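Alpha-L-rhamnosidase (Streptomyces avermitilis, PDB 3W5M) hydrolyses terminal non-reducing alpha-L-rhamnose residues of alpha-L-rhamnosides, releasing L-rhamnose from citrus flavonoids and gum arabic. Local coordinates at residues 832-837 and 864-869; 814-819 and 855-860; 810-815 and 837-842; 843-848 and 870-875; 927-932 and 946-951. All blocks are in the same frame, centred on the assembly; numbering follows the deposited sequence.

Interaction 1. Residues 832-837 and 864-869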
# COMPACT_ATOMS: atom_id res chain seq x y z
N ALA A 832 20.31 30.38 -15.38
CA ALA A 832 19.89 28.98 -15.31
C ALA A 832 18.40 28.85 -15.56
O ALA A 832 17.98 27.95 -16.31
CB ALA A 832 20.31 28.33 -14.00
N ALA A 833 17.61 29.76 -15.01
CA ALA A 833 16.17 29.74 -15.22
C ALA A 833 15.77 30.14 -16.66
O ALA A 833 14.82 29.57 -17.22
CB ALA A 833 15.45 30.62 -14.20
N ASP A 834 16.49 31.12 -17.23
CA ASP A 834 16.29 31.52 -18.63
C ASP A 834 16.49 30.32 -19.57
O ASP A 834 15.71 30.13 -20.52
CB ASP A 834 17.27 32.65 -19.02
CG ASP A 834 16.80 34.05 -18.57
OD1 ASP A 834 15.61 34.25 -18.23
OD2 ASP A 834 17.65 34.99 -18.57
N ARG A 835 17.56 29.56 -19.32
CA ARG A 835 17.92 28.36 -20.07
C ARG A 835 16.86 27.25 -19.94
O ARG A 835 16.63 26.50 -20.89
CB ARG A 835 19.29 27.86 -19.61
CG ARG A 835 19.85 26.68 -20.40
CD ARG A 835 19.78 26.94 -21.90
NE ARG A 835 20.28 25.83 -22.71
CZ ARG A 835 19.99 25.66 -24.01
NH1 ARG A 835 19.21 26.53 -24.63
NH2 ARG A 835 20.48 24.63 -24.68
N LEU A 836 16.23 27.14 -18.77
CA LEU A 836 15.18 26.17 -18.53
C LEU A 836 13.99 26.48 -19.41
O LEU A 836 13.46 25.60 -20.11
CB LEU A 836 14.75 26.19 -17.06
CG LEU A 836 13.56 25.31 -16.66
CD1 LEU A 836 13.82 23.81 -16.93
CD2 LEU A 836 13.26 25.58 -15.19
N VAL A 837 13.58 27.74 -19.37
CA VAL A 837 12.48 28.24 -20.17
C VAL A 837 12.76 28.04 -21.66
O VAL A 837 11.85 27.74 -22.43
CB VAL A 837 12.19 29.72 -19.86
CG1 VAL A 837 11.13 30.28 -20.78
CG2 VAL A 837 11.73 29.87 -18.41
N THR A 864 11.14 31.55 -10.03
CA THR A 864 12.04 32.36 -10.85
C THR A 864 11.26 33.35 -11.72
O THR A 864 11.83 33.95 -12.63
CB THR A 864 12.94 31.45 -11.71
OG1 THR A 864 12.13 30.51 -12.43
CG2 THR A 864 13.94 30.70 -10.86
N GLY A 865 9.97 33.52 -11.45
CA GLY A 865 9.16 34.53 -12.13
C GLY A 865 8.51 34.10 -13.44
O GLY A 865 8.17 34.95 -14.29
N HIS A 866 8.33 32.79 -13.61
CA HIS A 866 7.70 32.24 -14.81
C HIS A 866 6.44 31.43 -14.56
O HIS A 866 6.28 30.35 -15.14
CB HIS A 866 8.71 31.40 -15.56
CG HIS A 866 9.97 32.13 -15.91
ND1 HIS A 866 10.00 33.15 -16.84
CD2 HIS A 866 11.24 31.97 -15.48
CE1 HIS A 866 11.24 33.59 -16.96
NE2 HIS A 866 12.01 32.90 -16.14
N THR A 867 5.55 31.94 -13.70
CA THR A 867 4.24 31.34 -13.46
C THR A 867 3.44 31.17 -14.75
O THR A 867 2.76 30.17 -14.92
CB THR A 867 3.43 32.13 -12.41
OG1 THR A 867 4.08 31.98 -11.14
CG2 THR A 867 1.99 31.60 -12.27
N ASP A 868 3.54 32.15 -15.66
CA ASP A 868 2.87 32.06 -16.96
C ASP A 868 3.27 30.81 -17.76
O ASP A 868 2.41 30.17 -18.37
CB ASP A 868 3.09 33.35 -17.78
CG ASP A 868 4.56 33.62 -18.07
OD1 ASP A 868 5.44 33.00 -17.44
OD2 ASP A 868 4.83 34.47 -18.94
N VAL A 869 4.56 30.48 -17.74
CA VAL A 869 5.12 29.26 -18.33
C VAL A 869 4.64 28.01 -17.58
O VAL A 869 4.40 26.96 -18.19
CB VAL A 869 6.65 29.30 -18.31
CG1 VAL A 869 7.27 27.98 -18.75
CG2 VAL A 869 7.17 30.43 -19.20
O HOH W 1 14.51 33.98 -15.83

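Interaction 2. Residues 814-819 and 855-860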
# COMPACT_ATOMS: atom_id res chain seq x y z
N ALA A 814 18.11 18.98 -15.00
CA ALA A 814 19.38 19.55 -14.53
C ALA A 814 19.21 20.96 -13.96
O ALA A 814 19.81 21.29 -12.94
CB ALA A 814 20.44 19.55 -15.63
N TYR A 815 18.37 21.77 -14.60
CA TYR A 815 18.14 23.12 -14.11
C TYR A 815 17.12 23.13 -12.98
O TYR A 815 17.32 23.80 -11.97
CB TYR A 815 17.70 24.02 -15.25
CG TYR A 815 18.82 24.16 -16.24
CD1 TYR A 815 20.03 24.74 -15.87
CD2 TYR A 815 18.69 23.66 -17.54
CE1 TYR A 815 21.08 24.86 -16.77
CE2 TYR A 815 19.74 23.77 -18.45
CZ TYR A 815 20.92 24.35 -18.06
OH TYR A 815 21.96 24.46 -18.96
N VAL A 816 16.04 22.39 -13.17
CA VAL A 816 15.04 22.27 -12.13
C VAL A 816 15.69 21.93 -10.79
O VAL A 816 15.44 22.61 -9.78
CB VAL A 816 13.97 21.21 -12.47
CG1 VAL A 816 13.13 20.90 -11.22
CG2 VAL A 816 13.04 21.73 -13.58
N LEU A 817 16.52 20.90 -10.77
CA LEU A 817 17.06 20.40 -9.51
C LEU A 817 18.05 21.36 -8.87
O LEU A 817 18.03 21.55 -7.64
CB LEU A 817 17.71 19.03 -9.69
CG LEU A 817 16.65 17.92 -9.84
CD1 LEU A 817 17.27 16.67 -10.42
CD2 LEU A 817 15.97 17.61 -8.51
N THR A 818 18.91 21.96 -9.69
CA THR A 818 19.89 22.91 -9.18
C THR A 818 19.22 24.18 -8.67
O THR A 818 19.65 24.69 -7.64
CB THR A 818 20.95 23.27 -10.23
OG1 THR A 818 20.31 23.84 -11.38
CG2 THR A 818 21.71 22.03 -10.60
N LEU A 819 18.19 24.67 -9.37
CA LEU A 819 17.46 25.85 -8.90
C LEU A 819 16.67 25.53 -7.63
O LEU A 819 16.68 26.31 -6.66
CB LEU A 819 16.54 26.41 -9.98
CG LEU A 819 17.34 27.09 -11.10
CD1 LEU A 819 16.44 27.18 -12.32
CD2 LEU A 819 17.84 28.47 -10.65
N PRO A 855 8.36 16.88 -9.85
CA PRO A 855 7.74 17.50 -8.68
C PRO A 855 8.24 18.91 -8.41
O PRO A 855 7.52 19.70 -7.79
CB PRO A 855 8.15 16.56 -7.53
CG PRO A 855 9.39 15.92 -7.98
CD PRO A 855 9.24 15.76 -9.47
N ARG A 856 9.44 19.23 -8.88
CA ARG A 856 10.07 20.53 -8.63
C ARG A 856 9.94 21.52 -9.80
O ARG A 856 10.30 22.69 -9.68
CB ARG A 856 11.55 20.33 -8.23
CG ARG A 856 11.76 19.44 -7.00
CD ARG A 856 13.22 19.07 -6.72
NE ARG A 856 13.36 18.28 -5.49
CZ ARG A 856 13.54 18.79 -4.27
NH1 ARG A 856 13.64 20.10 -4.08
NH2 ARG A 856 13.64 17.97 -3.22
N LEU A 857 9.40 21.06 -10.93
CA LEU A 857 9.40 21.88 -12.16
C LEU A 857 8.50 23.12 -12.09
O LEU A 857 8.95 24.25 -12.31
CB LEU A 857 9.04 21.00 -13.39
CG LEU A 857 8.79 21.64 -14.77
CD1 LEU A 857 10.08 22.18 -15.37
CD2 LEU A 857 8.16 20.62 -15.72
N LEU A 858 7.22 22.93 -11.80
CA LEU A 858 6.32 24.07 -11.76
C LEU A 858 6.69 25.02 -10.60
O LEU A 858 6.66 26.25 -10.79
CB LEU A 858 4.83 23.68 -11.76
CG LEU A 858 4.20 22.94 -12.97
CD1 LEU A 858 2.69 23.06 -12.97
CD2 LEU A 858 4.75 23.45 -14.31
N PRO A 859 7.06 24.47 -9.42
CA PRO A 859 7.54 25.36 -8.33
C PRO A 859 8.78 26.23 -8.71
O PRO A 859 8.79 27.44 -8.45
CB PRO A 859 7.89 24.38 -7.21
CG PRO A 859 6.92 23.26 -7.42
CD PRO A 859 6.90 23.08 -8.93
N VAL A 860 9.80 25.62 -9.32
CA VAL A 860 10.99 26.36 -9.80
C VAL A 860 10.61 27.45 -10.81
O VAL A 860 11.08 28.59 -10.72
CB VAL A 860 12.05 25.41 -10.35
CG1 VAL A 860 13.02 26.11 -11.27
CG2 VAL A 860 12.79 24.74 -9.20

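Interaction 3. Residues 810-815 and 837-842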
# COMPACT_ATOMS: atom_id res chain seq x y z
N ASP A 810 22.57 19.76 -19.54
CA ASP A 810 21.73 20.75 -20.19
C ASP A 810 20.30 20.21 -20.38
O ASP A 810 19.66 20.46 -21.41
CB ASP A 810 22.38 21.20 -21.52
CG ASP A 810 21.80 22.51 -22.05
OD1 ASP A 810 21.49 23.41 -21.25
OD2 ASP A 810 21.66 22.64 -23.29
N THR A 811 19.80 19.49 -19.37
CA THR A 811 18.45 18.96 -19.38
C THR A 811 17.51 19.85 -18.59
O THR A 811 17.95 20.63 -17.74
CB THR A 811 18.39 17.52 -18.82
OG1 THR A 811 18.88 17.50 -17.47
CG2 THR A 811 19.23 16.57 -19.66
N GLN A 812 16.21 19.73 -18.84
CA GLN A 812 15.21 20.45 -18.06
C GLN A 812 15.41 20.12 -16.56
O GLN A 812 15.46 21.03 -15.72
CB GLN A 812 13.78 20.11 -18.53
CG GLN A 812 13.42 20.67 -19.90
CD GLN A 812 11.94 20.55 -20.21
OE1 GLN A 812 11.13 20.33 -19.32
NE2 GLN A 812 11.58 20.70 -21.48
N SER A 813 15.56 18.83 -16.25
CA SER A 813 15.75 18.37 -14.86
C SER A 813 17.03 18.86 -14.21
O SER A 813 17.03 19.15 -13.02
CB SER A 813 15.64 16.85 -14.75
OG SER A 813 14.29 16.50 -14.85
N ALA A 814 18.11 18.98 -15.00
CA ALA A 814 19.38 19.55 -14.53
C ALA A 814 19.21 20.96 -13.96
O ALA A 814 19.81 21.29 -12.94
CB ALA A 814 20.44 19.55 -15.63
N TYR A 815 18.37 21.77 -14.60
CA TYR A 815 18.14 23.12 -14.11
C TYR A 815 17.12 23.13 -12.98
O TYR A 815 17.32 23.80 -11.97
CB TYR A 815 17.70 24.02 -15.25
CG TYR A 815 18.82 24.16 -16.24
CD1 TYR A 815 20.03 24.74 -15.87
CD2 TYR A 815 18.69 23.66 -17.54
CE1 TYR A 815 21.08 24.86 -16.77
CE2 TYR A 815 19.74 23.77 -18.45
CZ TYR A 815 20.92 24.35 -18.06
OH TYR A 815 21.96 24.46 -18.96
N VAL A 837 13.58 27.74 -19.37
CA VAL A 837 12.48 28.24 -20.17
C VAL A 837 12.76 28.04 -21.66
O VAL A 837 11.85 27.74 -22.43
CB VAL A 837 12.19 29.72 -19.86
CG1 VAL A 837 11.13 30.28 -20.78
CG2 VAL A 837 11.73 29.87 -18.41
N ALA A 838 14.03 28.21 -22.03
CA ALA A 838 14.45 28.07 -23.42
C ALA A 838 14.27 26.62 -23.88
O ALA A 838 13.81 26.38 -25.01
CB ALA A 838 15.90 28.51 -23.59
N LEU A 839 14.63 25.67 -23.01
CA LEU A 839 14.49 24.24 -23.30
C LEU A 839 13.02 23.81 -23.40
O LEU A 839 12.69 22.97 -24.25
CB LEU A 839 15.24 23.38 -22.29
CG LEU A 839 16.76 23.51 -22.15
CD1 LEU A 839 17.24 22.75 -20.94
CD2 LEU A 839 17.50 23.00 -23.38
N ILE A 840 12.17 24.39 -22.56
CA ILE A 840 10.72 24.16 -22.61
C ILE A 840 10.11 24.72 -23.90
O ILE A 840 9.34 24.03 -24.60
CB ILE A 840 10.02 24.75 -21.36
CG1 ILE A 840 10.50 24.00 -20.09
CG2 ILE A 840 8.50 24.70 -21.51
CD1 ILE A 840 9.95 24.53 -18.77
N GLU A 841 10.45 25.97 -24.23
CA GLU A 841 10.02 26.61 -25.48
C GLU A 841 10.43 25.77 -26.70
O GLU A 841 9.62 25.56 -27.60
CB GLU A 841 10.59 28.03 -25.57
CG GLU A 841 9.94 28.92 -26.63
CD GLU A 841 10.74 30.18 -26.91
OE1 GLU A 841 11.98 30.08 -27.08
OE2 GLU A 841 10.15 31.28 -26.96
N ALA A 842 11.67 25.28 -26.69
CA ALA A 842 12.21 24.45 -27.77
C ALA A 842 11.46 23.13 -27.97
O ALA A 842 11.47 22.56 -29.06
CB ALA A 842 13.69 24.19 -27.56

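Interaction 4. Residues 843-848 and 870-875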
# COMPACT_ATOMS: atom_id res chain seq x y z
N LYS A 843 10.84 22.63 -26.90
CA LYS A 843 10.05 21.41 -26.97
C LYS A 843 8.59 21.73 -27.25
O LYS A 843 7.71 20.93 -26.91
CB LYS A 843 10.18 20.62 -25.66
CG LYS A 843 11.52 19.93 -25.45
CD LYS A 843 12.19 19.55 -26.77
CE LYS A 843 12.94 18.23 -26.70
NZ LYS A 843 13.46 17.93 -25.34
N ASP A 844 8.33 22.89 -27.87
CA ASP A 844 6.97 23.36 -28.16
C ASP A 844 6.09 23.46 -26.89
O ASP A 844 4.90 23.10 -26.89
CB ASP A 844 6.31 22.51 -29.27
CG ASP A 844 5.00 23.11 -29.78
OD1 ASP A 844 4.92 24.36 -29.92
OD2 ASP A 844 4.06 22.33 -30.05
N TRP A 845 6.71 23.99 -25.84
CA TRP A 845 6.09 24.21 -24.54
C TRP A 845 5.61 22.89 -23.92
O TRP A 845 4.44 22.75 -23.56
CB TRP A 845 4.94 25.22 -24.64
CG TRP A 845 5.34 26.54 -25.24
CD1 TRP A 845 5.03 26.99 -26.49
CD2 TRP A 845 6.14 27.56 -24.62
NE1 TRP A 845 5.58 28.25 -26.68
CE2 TRP A 845 6.26 28.62 -25.55
CE3 TRP A 845 6.76 27.68 -23.37
CZ2 TRP A 845 6.98 29.79 -25.27
CZ3 TRP A 845 7.48 28.85 -23.09
CH2 TRP A 845 7.58 29.89 -24.04
N HIS A 846 6.51 21.92 -23.89
CA HIS A 846 6.27 20.64 -23.20
C HIS A 846 7.40 20.38 -22.22
O HIS A 846 8.55 20.72 -22.47
CB HIS A 846 6.19 19.44 -24.16
CG HIS A 846 5.01 19.46 -25.08
ND1 HIS A 846 4.99 20.18 -26.25
CD2 HIS A 846 3.82 18.81 -25.02
CE1 HIS A 846 3.82 20.01 -26.86
NE2 HIS A 846 3.10 19.17 -26.13
N LEU A 847 7.05 19.76 -21.09
CA LEU A 847 8.06 19.31 -20.16
C LEU A 847 8.86 18.14 -20.73
O LEU A 847 8.43 17.49 -21.68
CB LEU A 847 7.38 18.90 -18.83
CG LEU A 847 6.37 17.75 -18.81
CD1 LEU A 847 7.07 16.38 -18.83
CD2 LEU A 847 5.50 17.89 -17.58
N SER A 848 10.00 17.85 -20.14
CA SER A 848 10.75 16.67 -20.52
C SER A 848 11.23 15.90 -19.30
O SER A 848 11.98 14.93 -19.40
CB SER A 848 11.95 17.07 -21.38
OG SER A 848 12.92 17.65 -20.55
N ALA A 870 4.52 28.12 -16.27
CA ALA A 870 4.02 27.00 -15.47
C ALA A 870 2.61 26.68 -15.91
O ALA A 870 2.28 25.50 -16.12
CB ALA A 870 4.08 27.31 -13.98
N TYR A 871 1.78 27.71 -16.08
CA TYR A 871 0.41 27.51 -16.52
C TYR A 871 0.36 26.89 -17.91
O TYR A 871 -0.52 26.08 -18.19
CB TYR A 871 -0.38 28.81 -16.49
CG TYR A 871 -1.09 29.06 -15.17
CD1 TYR A 871 -2.26 28.35 -14.85
CD2 TYR A 871 -0.61 30.01 -14.25
CE1 TYR A 871 -2.92 28.58 -13.66
CE2 TYR A 871 -1.27 30.24 -13.06
CZ TYR A 871 -2.42 29.53 -12.77
OH TYR A 871 -3.10 29.75 -11.61
N ARG A 872 1.32 27.26 -18.77
CA ARG A 872 1.35 26.75 -20.14
C ARG A 872 1.53 25.23 -20.11
O ARG A 872 0.78 24.49 -20.78
CB ARG A 872 2.47 27.42 -20.94
CG ARG A 872 2.43 27.14 -22.44
CD ARG A 872 1.37 27.96 -23.18
NE ARG A 872 1.58 27.94 -24.63
CZ ARG A 872 2.33 28.81 -25.30
NH1 ARG A 872 2.95 29.80 -24.67
NH2 ARG A 872 2.46 28.70 -26.62
N LEU A 873 2.50 24.79 -19.33
CA LEU A 873 2.72 23.37 -19.08
C LEU A 873 1.51 22.71 -18.43
O LEU A 873 1.14 21.60 -18.81
CB LEU A 873 3.95 23.15 -18.21
CG LEU A 873 5.26 23.59 -18.85
CD1 LEU A 873 6.39 23.24 -17.92
CD2 LEU A 873 5.45 22.91 -20.20
N LEU A 874 0.90 23.40 -17.48
CA LEU A 874 -0.22 22.83 -16.73
C LEU A 874 -1.43 22.54 -17.63
O LEU A 874 -2.05 21.48 -17.52
CB LEU A 874 -0.62 23.70 -15.53
CG LEU A 874 -1.68 23.07 -14.62
CD1 LEU A 874 -1.08 21.97 -13.76
CD2 LEU A 874 -2.35 24.14 -13.75
N HIS A 875 -1.74 23.49 -18.52
CA HIS A 875 -2.93 23.41 -19.38
C HIS A 875 -2.68 22.68 -20.69
O HIS A 875 -3.62 22.46 -21.47
CB HIS A 875 -3.46 24.81 -19.69
CG HIS A 875 -4.11 25.48 -18.53
ND1 HIS A 875 -5.16 24.92 -17.83
CD2 HIS A 875 -3.87 26.68 -17.95
CE1 HIS A 875 -5.53 25.74 -16.86
NE2 HIS A 875 -4.77 26.82 -16.92

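Interaction 5. Residues 927-932 and 946-951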
# COMPACT_ATOMS: atom_id res chain seq x y z
N TYR A 927 -2.06 23.37 -5.26
CA TYR A 927 -2.68 23.68 -3.98
C TYR A 927 -2.05 24.95 -3.43
O TYR A 927 -2.76 25.80 -2.91
CB TYR A 927 -2.58 22.48 -3.00
CG TYR A 927 -3.09 21.18 -3.60
CD1 TYR A 927 -4.15 21.18 -4.52
CD2 TYR A 927 -2.49 19.97 -3.29
CE1 TYR A 927 -4.60 19.99 -5.09
CE2 TYR A 927 -2.93 18.78 -3.88
CZ TYR A 927 -4.00 18.80 -4.76
OH TYR A 927 -4.43 17.61 -5.33
N ALA A 928 -0.74 25.08 -3.64
CA ALA A 928 0.02 26.25 -3.16
C ALA A 928 -0.23 27.52 -3.98
O ALA A 928 -0.26 28.61 -3.41
CB ALA A 928 1.51 25.93 -3.10
N ASN A 929 -0.49 27.36 -5.28
CA ASN A 929 -0.53 28.52 -6.21
C ASN A 929 -1.87 28.85 -6.83
O ASN A 929 -2.18 30.03 -7.06
CB ASN A 929 0.51 28.32 -7.29
CG ASN A 929 1.90 28.17 -6.73
OD1 ASN A 929 2.47 27.09 -6.75
ND2 ASN A 929 2.46 29.26 -6.22
N ILE A 930 -2.70 27.84 -7.09
CA ILE A 930 -4.02 28.12 -7.61
C ILE A 930 -4.95 28.31 -6.43
O ILE A 930 -5.67 29.30 -6.34
CB ILE A 930 -4.54 27.03 -8.60
CG1 ILE A 930 -3.54 26.86 -9.75
CG2 ILE A 930 -5.96 27.37 -9.06
CD1 ILE A 930 -3.79 25.69 -10.69
N ALA A 931 -4.93 27.35 -5.49
CA ALA A 931 -5.70 27.51 -4.26
C ALA A 931 -5.04 28.56 -3.34
O ALA A 931 -5.71 29.24 -2.58
CB ALA A 931 -5.87 26.16 -3.57
N GLY A 932 -3.73 28.70 -3.42
CA GLY A 932 -3.03 29.70 -2.62
C GLY A 932 -2.98 29.35 -1.14
O GLY A 932 -3.23 30.20 -0.28
N ARG A 946 -1.29 33.02 -1.30
CA ARG A 946 -0.75 33.69 -2.47
C ARG A 946 -1.29 33.03 -3.76
O ARG A 946 -0.54 32.33 -4.46
CB ARG A 946 0.78 33.69 -2.41
CG ARG A 946 1.43 34.52 -3.50
CD ARG A 946 2.93 34.65 -3.35
NE ARG A 946 3.40 35.63 -4.32
CZ ARG A 946 4.65 36.06 -4.45
NH1 ARG A 946 5.62 35.58 -3.67
NH2 ARG A 946 4.92 36.97 -5.38
N PRO A 947 -2.60 33.21 -4.04
CA PRO A 947 -3.16 32.73 -5.30
C PRO A 947 -2.54 33.51 -6.46
O PRO A 947 -2.43 34.75 -6.38
CB PRO A 947 -4.65 33.04 -5.18
CG PRO A 947 -4.75 34.10 -4.13
CD PRO A 947 -3.64 33.80 -3.18
N ARG A 948 -2.11 32.81 -7.50
CA ARG A 948 -1.58 33.45 -8.67
C ARG A 948 -2.42 33.10 -9.89
O ARG A 948 -2.10 32.12 -10.58
CB ARG A 948 -0.13 33.02 -8.89
CG ARG A 948 0.80 33.29 -7.72
CD ARG A 948 1.98 32.37 -7.83
NE ARG A 948 3.12 32.72 -6.98
CZ ARG A 948 4.08 33.58 -7.33
NH1 ARG A 948 4.02 34.20 -8.50
NH2 ARG A 948 5.09 33.81 -6.52
N PRO A 949 -3.47 33.89 -10.18
CA PRO A 949 -4.30 33.66 -11.37
C PRO A 949 -3.43 33.66 -12.62
O PRO A 949 -2.35 34.26 -12.63
CB PRO A 949 -5.26 34.85 -11.38
CG PRO A 949 -5.25 35.36 -9.97
CD PRO A 949 -3.85 35.15 -9.51
N GLY A 950 -3.89 32.96 -13.65
CA GLY A 950 -3.06 32.67 -14.82
C GLY A 950 -3.76 31.60 -15.64
O GLY A 950 -4.83 31.10 -15.24
N GLY A 951 -3.16 31.23 -16.77
CA GLY A 951 -3.77 30.25 -17.68
C GLY A 951 -5.26 30.51 -17.85
O GLY A 951 -5.68 31.64 -18.09
O HOH W 2 0.16 30.10 -1.19

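Interaction 1. Residues 832-837 and 864-869
V837, H866 and A833 carry this contact on the (alpha/alpha)6-barrel of the enzyme. Helix 829-842 meets the turn between helices 854-863 and 867-875. V837 divides its two methyl groups between two partners. CG1 lies anti to the backbone N (chi1 175°) and faces V869, with CG1 4.3 Å from V869 CG2. CG2 sits over one face of the H866 imidazole, 3.7 Å from the ring centroid and 11° off the ring normal. This is a CH-pi contact, centred on the ring. One turn earlier, A833 CB packs 3.6 Å from T864 CB and also touches the T864 methyl group. The hydroxyl of T864 is taken by the carbonyl of V860 in its own helix. G865, with positive phi, is the C-prime residue of a Schellman motif that ends helix 854-863. The next residue, H866, is the N-cap of helix 867-875, and its ring turns back toward helix 829-842. With an alanine here, V837 CG2 would probably lose the surface it rests on, and the water on D834 would lose its imidazole partner. That water lies in the ring plane at the imidazole edge. It is 2.7 Å from H866 NE2, and it donates a hydrogen bond to D834 OD1, also at 2.7 Å.

Interaction 2. Residues 814-819 and 855-860
V816 is the central bump, and it fits into a hollow formed by R856, L857 and V860. Its two methyl groups go to different walls. CG1 lies opposite the backbone N (chi1 167°), which sends CG1 to R856 and CG2 to L857. CG1 presses against the root of the arginine, 3.4 Å from R856 CB. CG2 meets the leucine, 3.5 Å from L857 CD1, which is tighter than usual carbon packing. The valine and leucine side chains cross at about a right angle. V860 is the answering bump from the other helix. V860 CG2 comes to 3.4 Å from the carbonyl oxygen V816 O. Its CG1 lies 3.7 Å from L819 CD1 and also touches L819 CB, so the valine settles between V816 and L819. Both helices, 812-820 and 854-863, belong to the (alpha/alpha)6-barrel. Their axes come within 8.8 Å here and cross at 71°. Helix 854-863 is kinked at P859, whose proline nitrogen has no proton to offer the preceding turn. At the other end of the contact L817 CD2 lies 3.6 Å from R856 CD, across the extended arginine chain. The guanidinium group continues past this point, and its NH1 is hydrogen-bonded to S820 OG. R856 also touches Y763 and H766 of helix 756-777. The L817 side chain is about 9 Å from that of W695, a residue that binds rhamnose.

Interaction 3. Residues 810-815 and 837-842
L839 pushes its CD1 methyl into the bend where the chain enters helix 812-820. D810 O is 3.4 Å from L839 CD1. The carbonyl carbon of T811 and the Y815 ring complete the setting, with L839 CD1 3.7 Å from Y815 CE2, at the ring edge. Beside it, the Q812 chain is extended beyond CG (chi2 -169°), which carries its flat amide across I840, with Q812 CD 3.7 Å from I840 CG1. The aliphatic part of Q812 slides past L839 in the opposite direction. Both helices belong to the (alpha/alpha)6-barrel, and the contact joins the start of 812-820 to the last turns of 829-842. The next shell fixes these groups. Y815 OH donates to D810 OD1 at 2.6 Å, on the anti side of the carboxylate and 15° out of its plane, which holds the ring edge toward L839. D810 OD2 forms a salt bridge with R835. T811 is the N-cap: its OG1 accepts from A814 N at 3.0 Å, and it is also hydrogen-bonded to T754. Q812 uses both ends of its amide, OE1 to S848 N and NE2 to H846 O. A leucine in its place would probably leave those two buried backbone groups of the following loop without their partners.

Interaction 4. Residues 843-848 and 870-875
W845 and R872 form a cation-pi pair at the partly open margin of a contact that is otherwise buried, a leucine methyl set against loop backbone. The loop after helix 829-842 lies against helix 867-875 here. R872 CZ stands 3.6 Å from the centroid of the five-membered W845 ring, 16° off its normal. The two planes are 30° apart, so the stack is not quite flat. The guanidinium leans in through NH2, which is 3.1 Å from W845 CD1, while NH1 lies over the ring fusion, 3.6 Å from W845 CE2. A bend at chi2 (77°) brings the arginine chain over the indole. Both segments belong to the (alpha/alpha)6-barrel. D844, with positive phi, is the C-prime residue of a Schellman motif that ends helix 829-842, and the turn sends W845 toward the neighbouring helix. Deeper in, L873 packs its CD2 methyl against loop backbone: W845 O at 3.5 Å and L847 N at 3.6 Å from L873 CD2. W845 O is also hydrogen-bonded to Q876 NE2. The H846 ring is tied at both nitrogens. ND1 donates to K843 O at 2.9 Å, in the carbonyl plane, and NE2 is bonded to T878 OG1. The L847 side chain touches L857 of helix 854-863 and W897.

Interaction 5. Residues 927-932 and 946-951
R948 runs alongside N929, and its backbone makes the one direct hydrogen bond between the two segments. R948 N donates to N929 O at 2.8 Å with an N-H...O angle of 169°. The same oxygen receives a CA-H...O contact from P947 CA at 3.4 Å. Along the side chain, R948 CB stays near this carbonyl, 4.1 Å from N929 O. From CG to NE the chain is extended, and CD and NE pass the terminal amide of N929. The two side chains point the same way, with the amide and guanidinium planes 66° apart. At the tip, NH1 comes up to T867 of helix 867-875. NH2 sits over the centre of the R946 guanidinium, 3.1 Å above its plane. The close approach of two arginines is probably eased by D1014, whose carboxylate forms a salt bridge with R946 NH2. R946 also has a cation-pi contact with W993. At the other end of the contact, a water donates to A928 O at 2.7 Å and accepts from R946 N. G932 has positive phi, and its CA is 3.8 Å from P947 N; a CB there would strike that nitrogen. The contact joins the end of helix 923-929, the last helix of the (alpha/alpha)6-barrel, to the C-terminal beta-domain. I930 reaches Y871 and L874 of helix 867-875 and strand 600-604, R948 O takes the Y871 hydroxyl, and P947 leans on W971 of strand 965-974.

In the fold
Interactions 1 to 4 form one cluster in the (alpha/alpha)6-barrel, with centres 9 to 14 Å apart. They use four successive helices, 812-820, 829-842, 854-863 and 867-875. Interactions 1 and 3 share helix 829-842, interactions 2 and 3 share helix 812-820, and interactions 1 and 4 share helix 867-875. Interactions 1, 2 and 4 interleave along the chain, while interaction 3 closes before interaction 4 opens. Interaction 5 comes last in sequence. Its centre is about 17 Å from interactions 1 and 4, and about 23 Å from interaction 3. Y871 and T867 connect it to the cluster. Packing within the barrel thus continues to the C-terminal beta-domain.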